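Local coordinates for probable ABC transporter extracellular-binding protein YckB (Bacillus subtilis, PDB 2IEE) that probably serves as the extracellular solute-binding component of a binding-protein-dependent ABC transport system, at residues I23-S28 with A86-I91; Y109-A114 with N179-Q184; D201-P206 with I254-Q259. All blocks are in the same frame, centred on the assembly; numbering follows the deposited sequence.

Overall arrangement
From the N terminus, interaction 1 closes first, across the 57 residues between 23-28 and 86-91, by pairing two parallel strands. Interaction 2 then closes a loop of 64 residues between 109-114 and 179-184, and interaction 3 one of 47 residues between 201-206 and 254-259. Each closes before the next opens, so none nests or crosses. In space they group differently: interactions 2 and 3, with centres about 9 Å apart, both reach the mixed sheet, where strands 108-116 and 197-214 are neighbours, whereas the centre of interaction 1 is about 21 Å from that of interaction 2 and about 27 Å from that of interaction 3. Strand 197-214 reaches both regions, with Leu-211 touching Ala-86 and Ala-88.

Interaction 1 (I23-S28 with A86-I91); sequences IVVATS and AAANDI
Val-25 and Ala-26 bridge in parallel to Ala-86 and Ala-87, and the hydrogen-bond pattern supports this pairing. Ala-26 N donates to Ala-86 O at 2.9 Å, and Ala-26 O receives Ala-88 N at 2.8 Å in a nearly straight bond (N-H...O 174°). The bond from Ala-86 N to Val-24 O is weak, so the pairing is firmer toward the Ala-88 end. On one face of the sheet Val-25 CG1 lies 3.9 Å from Ala-88 CB, and both side chains also touch Val-54 of helix 49-60; on the other, Ala-26 CB comes within 4.4 Å of Ala-87 CB. The three-stranded parallel sheet has strand 22-27 in the middle, between 64-69 and 86-87, the 2-1-3 strand order found in type II periplasmic binding proteins. Beyond the bridges, the side chain of Thr-27 carries the contact onward. Thr-27 CB already stands 3.2 Å from Ala-88 O. From there Thr-27 OG1, placed anti to the backbone N (chi1 -171°), reaches Ala-88 O at 2.8 Å and donates to it almost head-on, with a C=O...OG1 angle of 173°. OG1 is also hydrogen-bonded to Ser-35 OG, which gives the buried hydroxyl two polar partners. Thr-27 CA adds a C-H contact to Ala-88 O, at 3.5 Å.

Interaction 2 (Y109-A114 with N179-Q184); sequences YSYGTA and NDYYLQ
A strand-to-helix junction defines this contact: Asp-180 ends strand 176-180, N-caps helix 181-190 and receives Ser-110 from the antiparallel neighbour 108-116. Asp-180 OD2 takes Leu-183 N at 3.1 Å on its anti side, the capping bond, while Asp-180 OD1 accepts from Ser-110 OG at a very short 2.5 Å. Strand pairing runs up to the junction, with Thr-113 N donating to Asn-179 O at 2.9 Å and Tyr-181 N to Tyr-111 O. OG1 of Thr-113 lies between the backbone N and the carbonyl carbon (chi1 56°), which turns it to Gln-184 OE1 for a donated bond of 2.6 Å; Gln-184 NE2 is held by Ile-177 O. The Tyr-111 and Tyr-181 side chains run alongside, pointing the same way. Their planes are within 18° of parallel, but with centroids 5.2 Å apart the rings are so offset that little of one lies over the other; Tyr-111 OH sits 3.9 Å above the Tyr-181 ring. Tyr-182 offers its edge to Tyr-109, Tyr-182 CE2 lying 3.2 Å from Tyr-109 O, and a water joins that carbonyl to Tyr-182 OH. Two donors on separate oxygens fix the rotation of the Asp-180 carboxylate, and the helix start would probably favour its negative charge.

Interaction 3 (D201-P206 with I254-Q259); sequences DIKYMP and IDADVQ
Lys-203, Val-258 and Gln-259 bury more surface here than the other residues, each meeting the opposite segment differently. Lys-203 makes its contact with carbon: Lys-203 CD lies 3.8 Å from Ala-256 CB and also 3.8 Å from Asp-257 O, and CE flanks the same alanine methyl, while the amine end of Lys-203 turns away from 254-259. Val-258 works through one branch. Val-258 CG1, anti to the backbone N, lies 3.7 Å from Tyr-204 C and 3.5 Å from Pro-206 CD, the latter tighter than ordinary van der Waals packing. Gln-259 contributes its backbone, making a single bridge with Tyr-204: Gln-259 N donates to Lys-203 O at 3.0 Å, well above the carbonyl plane (43° out of it), and Gln-259 O accepts from N of Met-205, which is a selenomethionine, at 2.9 Å. Gln-259 O also meets Tyr-204 CA at 3.1 Å in a C-H...O contact. The C-terminal tail thus joins strand 197-214 of the mixed sheet locally, the touching parts running 89° apart in direction, with Asp-257 at the centre of an inverse gamma turn just before the bridge. Strand 108-116 is a sheet neighbour of 197-214: Tyr-204 is backbone-bonded to Gly-112 and its OH reaches Thr-113 O, while the Tyr-111 side chain touches both Lys-203 and Val-258.

Interaction 1 (I23-S28 with A86-I91)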
# COMPACT_ATOMS: atom_id res chain seq x y z
N ILE A 23 17.27 -14.54 3.08
CA ILE A 23 16.37 -13.95 4.06
C ILE A 23 14.96 -14.39 3.70
O ILE A 23 14.55 -14.30 2.54
CB ILE A 23 16.45 -12.41 4.03
CG1 ILE A 23 15.48 -11.82 5.05
CG2 ILE A 23 16.12 -11.89 2.64
CD1 ILE A 23 15.61 -10.32 5.23
N VAL A 24 14.24 -14.90 4.69
CA VAL A 24 12.87 -15.37 4.48
C VAL A 24 11.92 -14.21 4.74
O VAL A 24 11.93 -13.62 5.82
CB VAL A 24 12.55 -16.53 5.44
CG1 VAL A 24 11.19 -17.11 5.12
CG2 VAL A 24 13.61 -17.61 5.33
N VAL A 25 11.09 -13.89 3.76
CA VAL A 25 10.16 -12.77 3.90
C VAL A 25 8.73 -13.13 3.57
O VAL A 25 8.44 -13.70 2.51
CB VAL A 25 10.59 -11.58 3.01
CG1 VAL A 25 9.74 -10.35 3.32
CG2 VAL A 25 12.07 -11.27 3.22
N ALA A 26 7.82 -12.79 4.47
CA ALA A 26 6.41 -13.06 4.27
C ALA A 26 5.76 -11.91 3.53
O ALA A 26 6.10 -10.74 3.75
CB ALA A 26 5.71 -13.28 5.61
N THR A 27 4.84 -12.25 2.64
CA THR A 27 4.10 -11.27 1.86
C THR A 27 2.85 -11.99 1.37
O THR A 27 2.82 -13.23 1.33
CB THR A 27 4.93 -10.75 0.66
OG1 THR A 27 4.25 -9.64 0.06
CG2 THR A 27 5.11 -11.85 -0.37
N SER A 28 1.82 -11.24 0.99
CA SER A 28 0.58 -11.85 0.55
C SER A 28 0.49 -12.18 -0.93
O SER A 28 0.02 -13.25 -1.31
CB SER A 28 -0.60 -10.95 0.94
OG SER A 28 -0.55 -9.72 0.24
N ALA A 86 11.21 -11.56 8.26
CA ALA A 86 10.54 -10.28 8.15
C ALA A 86 9.25 -10.43 7.38
O ALA A 86 8.99 -11.46 6.76
CB ALA A 86 11.46 -9.28 7.44
N ALA A 87 8.43 -9.38 7.43
CA ALA A 87 7.15 -9.37 6.73
C ALA A 87 7.06 -8.07 5.92
O ALA A 87 7.31 -6.98 6.45
CB ALA A 87 6.00 -9.45 7.72
N ALA A 88 6.73 -8.20 4.64
CA ALA A 88 6.60 -7.05 3.75
C ALA A 88 5.22 -7.15 3.11
O ALA A 88 5.02 -7.90 2.15
CB ALA A 88 7.68 -7.10 2.68
N ASN A 89 4.27 -6.39 3.63
CA ASN A 89 2.93 -6.47 3.10
C ASN A 89 2.14 -5.19 3.31
O ASN A 89 1.07 -5.21 3.91
CB ASN A 89 2.19 -7.64 3.76
CG ASN A 89 0.96 -8.08 2.98
OD1 ASN A 89 -0.08 -8.40 3.57
ND2 ASN A 89 1.07 -8.11 1.66
N ASP A 90 2.69 -4.07 2.85
CA ASP A 90 2.01 -2.79 2.96
C ASP A 90 1.56 -2.52 4.40
O ASP A 90 0.48 -1.97 4.64
CB ASP A 90 0.80 -2.80 2.02
CG ASP A 90 0.38 -1.41 1.58
OD1 ASP A 90 1.26 -0.65 1.11
OD2 ASP A 90 -0.82 -1.09 1.68
N ILE A 91 2.40 -2.88 5.37
CA ILE A 91 2.08 -2.70 6.77
C ILE A 91 2.44 -1.30 7.26
O ILE A 91 3.60 -0.88 7.18
CB ILE A 91 2.79 -3.75 7.62
CG1 ILE A 91 2.45 -5.15 7.09
CG2 ILE A 91 2.37 -3.63 9.08
CD1 ILE A 91 3.23 -6.27 7.73

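Interaction 2 (Y109-A114 with N179-Q184)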
# COMPACT_ATOMS: atom_id res chain seq x y z
N TYR A 109 4.99 6.42 1.28
CA TYR A 109 4.19 7.37 2.04
C TYR A 109 2.94 7.64 1.22
O TYR A 109 3.02 7.82 0.00
CB TYR A 109 4.96 8.68 2.25
CG TYR A 109 6.27 8.52 2.99
CD1 TYR A 109 7.38 7.95 2.37
CD2 TYR A 109 6.40 8.93 4.32
CE1 TYR A 109 8.59 7.81 3.05
CE2 TYR A 109 7.61 8.79 5.01
CZ TYR A 109 8.70 8.23 4.36
OH TYR A 109 9.89 8.09 5.03
N SER A 110 1.79 7.66 1.87
CA SER A 110 0.56 7.89 1.15
C SER A 110 -0.50 8.42 2.10
O SER A 110 -0.21 8.78 3.24
CB SER A 110 0.09 6.59 0.50
OG SER A 110 -1.00 6.81 -0.39
N TYR A 111 -1.73 8.49 1.60
CA TYR A 111 -2.88 8.96 2.35
C TYR A 111 -4.12 8.60 1.53
O TYR A 111 -4.01 8.26 0.35
CB TYR A 111 -2.80 10.47 2.59
CG TYR A 111 -2.53 11.29 1.35
CD1 TYR A 111 -3.53 11.56 0.43
CD2 TYR A 111 -1.26 11.80 1.10
CE1 TYR A 111 -3.28 12.31 -0.72
CE2 TYR A 111 -0.99 12.55 -0.04
CZ TYR A 111 -2.00 12.80 -0.95
OH TYR A 111 -1.72 13.54 -2.08
N GLY A 112 -5.29 8.65 2.15
CA GLY A 112 -6.51 8.32 1.44
C GLY A 112 -7.09 9.48 0.65
O GLY A 112 -6.84 10.64 0.96
N THR A 113 -7.85 9.17 -0.39
CA THR A 113 -8.48 10.19 -1.21
C THR A 113 -9.84 9.69 -1.64
O THR A 113 -10.31 8.65 -1.16
CB THR A 113 -7.63 10.52 -2.46
OG1 THR A 113 -7.39 9.33 -3.22
CG2 THR A 113 -6.30 11.14 -2.06
N ALA A 114 -10.49 10.43 -2.53
CA ALA A 114 -11.81 10.05 -3.01
C ALA A 114 -11.93 10.23 -4.51
O ALA A 114 -11.47 11.23 -5.07
CB ALA A 114 -12.88 10.88 -2.31
N ASN A 179 -10.35 5.41 -1.17
CA ASN A 179 -9.26 4.44 -1.23
C ASN A 179 -7.92 5.17 -1.15
O ASN A 179 -7.89 6.40 -1.06
CB ASN A 179 -9.34 3.63 -2.54
CG ASN A 179 -8.63 2.28 -2.45
OD1 ASN A 179 -7.98 1.97 -1.45
ND2 ASN A 179 -8.76 1.48 -3.49
N ASP A 180 -6.83 4.41 -1.18
CA ASP A 180 -5.48 4.97 -1.14
C ASP A 180 -5.25 5.88 -2.36
O ASP A 180 -5.67 5.55 -3.47
CB ASP A 180 -4.46 3.83 -1.14
CG ASP A 180 -3.04 4.32 -1.31
OD1 ASP A 180 -2.45 4.80 -0.32
OD2 ASP A 180 -2.52 4.22 -2.44
N TYR A 181 -4.57 7.00 -2.16
CA TYR A 181 -4.31 7.94 -3.25
C TYR A 181 -3.68 7.29 -4.47
O TYR A 181 -4.21 7.38 -5.58
CB TYR A 181 -3.39 9.06 -2.77
CG TYR A 181 -2.89 9.94 -3.89
CD1 TYR A 181 -3.78 10.65 -4.70
CD2 TYR A 181 -1.53 10.10 -4.11
CE1 TYR A 181 -3.31 11.50 -5.71
CE2 TYR A 181 -1.06 10.94 -5.12
CZ TYR A 181 -1.95 11.63 -5.91
OH TYR A 181 -1.47 12.46 -6.89
N TYR A 182 -2.53 6.67 -4.27
CA TYR A 182 -1.83 6.04 -5.37
C TYR A 182 -2.64 4.99 -6.11
O TYR A 182 -2.59 4.93 -7.34
CB TYR A 182 -0.50 5.48 -4.88
CG TYR A 182 0.47 6.59 -4.56
CD1 TYR A 182 0.91 7.46 -5.56
CD2 TYR A 182 0.92 6.80 -3.26
CE1 TYR A 182 1.77 8.52 -5.28
CE2 TYR A 182 1.78 7.86 -2.96
CZ TYR A 182 2.20 8.72 -3.97
OH TYR A 182 3.04 9.77 -3.68
N LEU A 183 -3.41 4.18 -5.39
CA LEU A 183 -4.23 3.17 -6.05
C LEU A 183 -5.26 3.84 -6.93
O LEU A 183 -5.62 3.32 -7.98
CB LEU A 183 -4.97 2.30 -5.03
CG LEU A 183 -4.12 1.43 -4.13
CD1 LEU A 183 -5.05 0.61 -3.23
CD2 LEU A 183 -3.23 0.52 -4.97
N GLN A 184 -5.73 5.01 -6.49
CA GLN A 184 -6.73 5.73 -7.27
C GLN A 184 -6.13 6.43 -8.49
O GLN A 184 -6.81 6.60 -9.49
CB GLN A 184 -7.51 6.71 -6.38
CG GLN A 184 -8.20 6.02 -5.20
CD GLN A 184 -9.41 6.77 -4.67
OE1 GLN A 184 -9.33 7.95 -4.30
NE2 GLN A 184 -10.54 6.09 -4.60
O HOH W 1 4.26 9.74 -1.51

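Interaction 3 (D201-P206 with I254-Q259)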
# COMPACT_ATOMS: atom_id res chain seq x y z
N ASP A 201 -9.55 18.31 -3.14
CA ASP A 201 -9.36 18.81 -1.78
C ASP A 201 -9.41 17.80 -0.64
O ASP A 201 -8.92 18.08 0.46
CB ASP A 201 -10.36 19.94 -1.52
CG ASP A 201 -10.22 21.07 -2.52
OD1 ASP A 201 -9.08 21.54 -2.71
OD2 ASP A 201 -11.24 21.47 -3.12
N ILE A 202 -9.98 16.63 -0.88
CA ILE A 202 -10.09 15.63 0.16
C ILE A 202 -8.84 14.76 0.28
O ILE A 202 -8.46 14.06 -0.65
CB ILE A 202 -11.33 14.74 -0.08
CG1 ILE A 202 -12.60 15.58 0.10
CG2 ILE A 202 -11.32 13.55 0.86
CD1 ILE A 202 -13.88 14.88 -0.34
N LYS A 203 -8.20 14.84 1.45
CA LYS A 203 -7.01 14.06 1.77
C LYS A 203 -7.16 13.70 3.25
O LYS A 203 -7.41 14.57 4.08
CB LYS A 203 -5.73 14.89 1.57
CG LYS A 203 -5.50 15.41 0.15
CD LYS A 203 -4.26 16.32 0.11
CE LYS A 203 -3.90 16.75 -1.32
NZ LYS A 203 -4.99 17.51 -1.99
N TYR A 204 -7.02 12.42 3.59
CA TYR A 204 -7.18 12.01 4.97
C TYR A 204 -6.33 10.80 5.35
O TYR A 204 -5.91 10.02 4.50
CB TYR A 204 -8.65 11.66 5.24
CG TYR A 204 -9.18 10.63 4.27
CD1 TYR A 204 -9.60 11.00 3.00
CD2 TYR A 204 -9.17 9.27 4.59
CE1 TYR A 204 -9.98 10.06 2.06
CE2 TYR A 204 -9.54 8.31 3.65
CZ TYR A 204 -9.95 8.72 2.39
OH TYR A 204 -10.26 7.79 1.42
N MSE A 205 -6.10 10.68 6.65
CA MSE A 205 -5.35 9.57 7.22
C MSE A 205 -3.99 9.26 6.60
O MSE A 205 -3.82 8.24 5.93
CB MSE A 205 -6.20 8.30 7.16
CG MSE A 205 -5.60 7.12 7.90
SE MSE A 205 -6.25 5.45 7.20
CE MSE A 205 -8.14 5.89 7.19
N PRO A 206 -2.99 10.13 6.82
CA PRO A 206 -1.67 9.88 6.25
C PRO A 206 -1.13 8.54 6.77
O PRO A 206 -1.51 8.10 7.85
CB PRO A 206 -0.85 11.07 6.75
CG PRO A 206 -1.47 11.36 8.08
CD PRO A 206 -2.96 11.26 7.77
N ILE A 254 4.63 13.33 0.51
CA ILE A 254 3.99 14.41 -0.21
C ILE A 254 3.64 15.55 0.74
O ILE A 254 2.89 15.37 1.69
CB ILE A 254 2.69 13.94 -0.90
CG1 ILE A 254 3.00 12.91 -1.98
CG2 ILE A 254 1.94 15.13 -1.49
CD1 ILE A 254 1.77 12.35 -2.68
N ASP A 255 4.20 16.73 0.47
CA ASP A 255 3.92 17.89 1.30
C ASP A 255 2.50 18.34 0.96
O ASP A 255 2.28 19.14 0.05
CB ASP A 255 4.92 19.01 1.00
CG ASP A 255 4.65 20.27 1.80
OD1 ASP A 255 4.46 20.16 3.03
OD2 ASP A 255 4.64 21.36 1.20
N ALA A 256 1.52 17.82 1.70
CA ALA A 256 0.13 18.15 1.46
C ALA A 256 -0.67 18.38 2.74
O ALA A 256 -0.25 17.98 3.83
CB ALA A 256 -0.53 17.05 0.62
N ASP A 257 -1.82 19.02 2.59
CA ASP A 257 -2.71 19.31 3.71
C ASP A 257 -3.58 18.07 3.97
O ASP A 257 -4.69 17.97 3.45
CB ASP A 257 -3.60 20.51 3.37
CG ASP A 257 -4.34 21.07 4.58
OD1 ASP A 257 -5.07 20.30 5.25
OD2 ASP A 257 -4.19 22.28 4.85
N VAL A 258 -3.07 17.14 4.78
CA VAL A 258 -3.81 15.92 5.07
C VAL A 258 -4.53 15.95 6.42
O VAL A 258 -3.93 16.25 7.45
CB VAL A 258 -2.88 14.69 5.03
CG1 VAL A 258 -3.70 13.41 5.12
CG2 VAL A 258 -2.05 14.70 3.76
N GLN A 259 -5.81 15.64 6.38
CA GLN A 259 -6.67 15.64 7.57
C GLN A 259 -6.62 14.34 8.36
O GLN A 259 -6.67 13.25 7.79
CB GLN A 259 -8.11 15.92 7.12
CG GLN A 259 -9.12 16.03 8.23
CD GLN A 259 -10.50 16.34 7.70
OE1 GLN A 259 -10.69 17.32 6.97
NE2 GLN A 259 -11.48 15.52 8.06